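Local coordinates for osmotically inducible lipoprotein OsmE (Pseudomonas aeruginosa PAO1, PDB 4DM5), which is of unknown function but, as a putatively osmotically inducible lipoprotein of the BamE family, probably acts at the bacterial cell envelope, at residues Y56-D61 against Q65-S70. Sequence-based numbering, arbitrary orientation.
Sequences YILNKD and QPFYVS
The carbonyl oxygen of Y56 is gripped twice: F67 N donates to it at 3.0 Å from well above the carbonyl plane, and P66 CA lies 3.4 Å from the same oxygen in a CA-H...O contact. The reciprocal bond, Y56 N to F67 O at 2.8 Å, completes one antiparallel hydrogen-bonded pair; L58 N to Q65 O at 2.7 Å, with Q65 N returning to L58 O, makes the next. Between them lies the non-hydrogen-bonded pair I57–P66, where the lack of an amide hydrogen on P66 costs no cross-strand bond; here I57 CD1 rests on P66 CG at 4.1 Å, the two side chains lying alongside.

On the other sheet face, L58 CG meets F67 CB at 3.8 Å. F67 CG stands anti to the backbone N (chi1 -165°), which leads the ring away from the partner strand, leaving CB and the near ring atoms CG and CD1 to meet L58. Y56 reaches V69 through CE2, 3.9 Å from CG2. Helix 19-22 covers this face through L20, and F82 meets the F67 ring edge-to-face. Within strand 65-70, Q65 NE2 bonds P66 O in the carbonyl plane. Four backbone bonds thus satisfy both hydrogen-bonded pairs, while Y56, L58 and F67 offer the helix a largely apolar surface.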
loop_
_atom_site.group_PDB
_atom_site.type_symbol
_atom_site.label_atom_id
_atom_site.label_comp_id
_atom_site.label_asym_id
_atom_site.label_seq_id
_atom_site.Cartn_x
_atom_site.Cartn_y
_atom_site.Cartn_z
ATOM N N TYR A 56 -5.093 0.181 2.694
ATOM C CA TYR A 56 -6.291 0.728 1.992
ATOM C C TYR A 56 -7.214 -0.372 1.599
ATOM O O TYR A 56 -6.807 -1.600 1.606
ATOM C CB TYR A 56 -5.874 1.423 0.691
ATOM C CG TYR A 56 -4.763 2.460 0.876
ATOM C CD1 TYR A 56 -5.127 3.785 1.070
ATOM C CD2 TYR A 56 -3.443 2.126 0.840
ATOM C CE1 TYR A 56 -4.146 4.773 1.218
ATOM C CE2 TYR A 56 -2.390 3.077 0.990
ATOM C CZ TYR A 56 -2.786 4.430 1.153
ATOM O OH TYR A 56 -1.858 5.412 1.259
ATOM N N ILE A 57 -8.461 0.016 1.331
ATOM C CA ILE A 57 -9.344 -0.931 0.661
ATOM C C ILE A 57 -9.693 -0.222 -0.652
ATOM O O ILE A 57 -10.314 0.844 -0.672
ATOM C CB ILE A 57 -10.641 -1.155 1.493
ATOM C CG1 ILE A 57 -10.284 -1.796 2.834
ATOM C CG2 ILE A 57 -11.625 -1.940 0.599
ATOM C CD1 ILE A 57 -9.777 -3.220 2.803
ATOM N N LEU A 58 -9.346 -0.855 -1.762
ATOM C CA LEU A 58 -9.758 -0.310 -3.068
ATOM C C LEU A 58 -11.182 -0.736 -3.313
ATOM O O LEU A 58 -11.563 -1.908 -2.928
ATOM C CB LEU A 58 -8.870 -0.901 -4.151
ATOM C CG LEU A 58 -7.343 -0.724 -4.043
ATOM C CD1 LEU A 58 -6.649 -1.484 -5.160
ATOM C CD2 LEU A 58 -6.972 0.744 -3.933
ATOM N N ASN A 59 -11.962 0.168 -3.894
ATOM C CA ASN A 59 -13.378 -0.151 -4.140
ATOM C C ASN A 59 -13.659 0.275 -5.571
ATOM O O ASN A 59 -13.691 1.491 -5.898
ATOM C CB ASN A 59 -14.233 0.638 -3.130
ATOM C CG ASN A 59 -15.668 0.196 -3.113
ATOM O OD1 ASN A 59 -16.078 -0.721 -3.818
ATOM N ND2 ASN A 59 -16.437 0.835 -2.257
ATOM N N LYS A 60 -13.902 -0.695 -6.437
ATOM C CA LYS A 60 -14.083 -0.371 -7.834
ATOM C C LYS A 60 -15.068 -1.372 -8.391
ATOM O O LYS A 60 -14.860 -2.589 -8.289
ATOM C CB LYS A 60 -12.760 -0.486 -8.614
ATOM C CG LYS A 60 -12.921 -0.146 -10.107
ATOM C CD LYS A 60 -13.396 1.274 -10.370
ATOM C CE LYS A 60 -13.291 1.539 -11.867
ATOM N NZ LYS A 60 -13.790 2.910 -12.105
ATOM N N ASP A 61 -16.165 -0.844 -8.961
ATOM C CA ASP A 61 -17.093 -1.725 -9.727
ATOM C C ASP A 61 -17.650 -2.854 -8.823
ATOM O O ASP A 61 -17.825 -4.029 -9.347
ATOM C CB ASP A 61 -16.409 -2.326 -10.922
ATOM C CG ASP A 61 -16.046 -1.247 -12.031
ATOM O OD1 ASP A 61 -16.610 -0.126 -11.914
ATOM O OD2 ASP A 61 -15.306 -1.609 -12.934
ATOM N N GLN A 65 -10.833 -4.659 -2.511
ATOM C CA GLN A 65 -9.582 -5.321 -2.566
ATOM C C GLN A 65 -8.591 -4.573 -1.651
ATOM O O GLN A 65 -8.297 -3.390 -1.845
ATOM C CB GLN A 65 -9.076 -5.166 -3.962
ATOM C CG GLN A 65 -7.712 -5.733 -4.240
ATOM C CD GLN A 65 -7.528 -7.121 -3.780
ATOM O OE1 GLN A 65 -8.390 -8.016 -4.226
ATOM N NE2 GLN A 65 -6.614 -7.384 -2.857
ATOM N N PRO A 66 -8.020 -5.266 -0.681
ATOM C CA PRO A 66 -6.976 -4.658 0.152
ATOM C C PRO A 66 -5.776 -4.257 -0.714
ATOM O O PRO A 66 -5.397 -4.904 -1.694
ATOM C CB PRO A 66 -6.592 -5.768 1.105
ATOM C CG PRO A 66 -7.922 -6.501 1.278
ATOM C CD PRO A 66 -8.372 -6.599 -0.153
ATOM N N PHE A 67 -5.101 -3.179 -0.273
ATOM C CA PHE A 67 -3.918 -2.712 -0.930
ATOM C C PHE A 67 -3.050 -2.061 0.138
ATOM O O PHE A 67 -3.577 -1.473 1.095
ATOM C CB PHE A 67 -4.280 -1.671 -2.001
ATOM C CG PHE A 67 -3.160 -1.412 -2.958
ATOM C CD1 PHE A 67 -2.875 -2.251 -4.038
ATOM C CD2 PHE A 67 -2.456 -0.206 -2.857
ATOM C CE1 PHE A 67 -1.866 -1.929 -4.909
ATOM C CE2 PHE A 67 -1.416 0.077 -3.742
ATOM C CZ PHE A 67 -1.104 -0.801 -4.812
ATOM N N TYR A 68 -1.768 -2.045 -0.077
ATOM C CA TYR A 68 -0.821 -1.342 0.865
ATOM C C TYR A 68 0.167 -0.533 0.050
ATOM O O TYR A 68 0.499 -0.851 -1.104
ATOM C CB TYR A 68 -0.102 -2.305 1.803
ATOM C CG TYR A 68 1.103 -2.936 1.235
ATOM C CD1 TYR A 68 2.368 -2.351 1.227
ATOM C CD2 TYR A 68 0.991 -4.215 0.577
ATOM C CE1 TYR A 68 3.481 -2.860 0.624
ATOM C CE2 TYR A 68 2.142 -4.811 0.018
ATOM C CZ TYR A 68 3.372 -4.113 -0.020
ATOM O OH TYR A 68 4.497 -4.683 -0.565
ATOM N N VAL A 69 0.707 0.485 0.721
ATOM C CA VAL A 69 1.959 1.090 0.276
ATOM C C VAL A 69 2.941 1.162 1.461
ATOM O O VAL A 69 2.491 1.547 2.568
ATOM C CB VAL A 69 1.681 2.567 -0.193
ATOM C CG1 VAL A 69 2.990 3.238 -0.643
ATOM C CG2 VAL A 69 0.692 2.573 -1.364
ATOM N N SER A 70 4.138 0.645 1.235
ATOM C CA SER A 70 5.129 0.686 2.332
ATOM C C SER A 70 6.211 1.673 2.011
ATOM O O SER A 70 6.520 1.980 0.839
ATOM C CB SER A 70 5.707 -0.710 2.564
ATOM O OG SER A 70 6.464 -1.190 1.436
#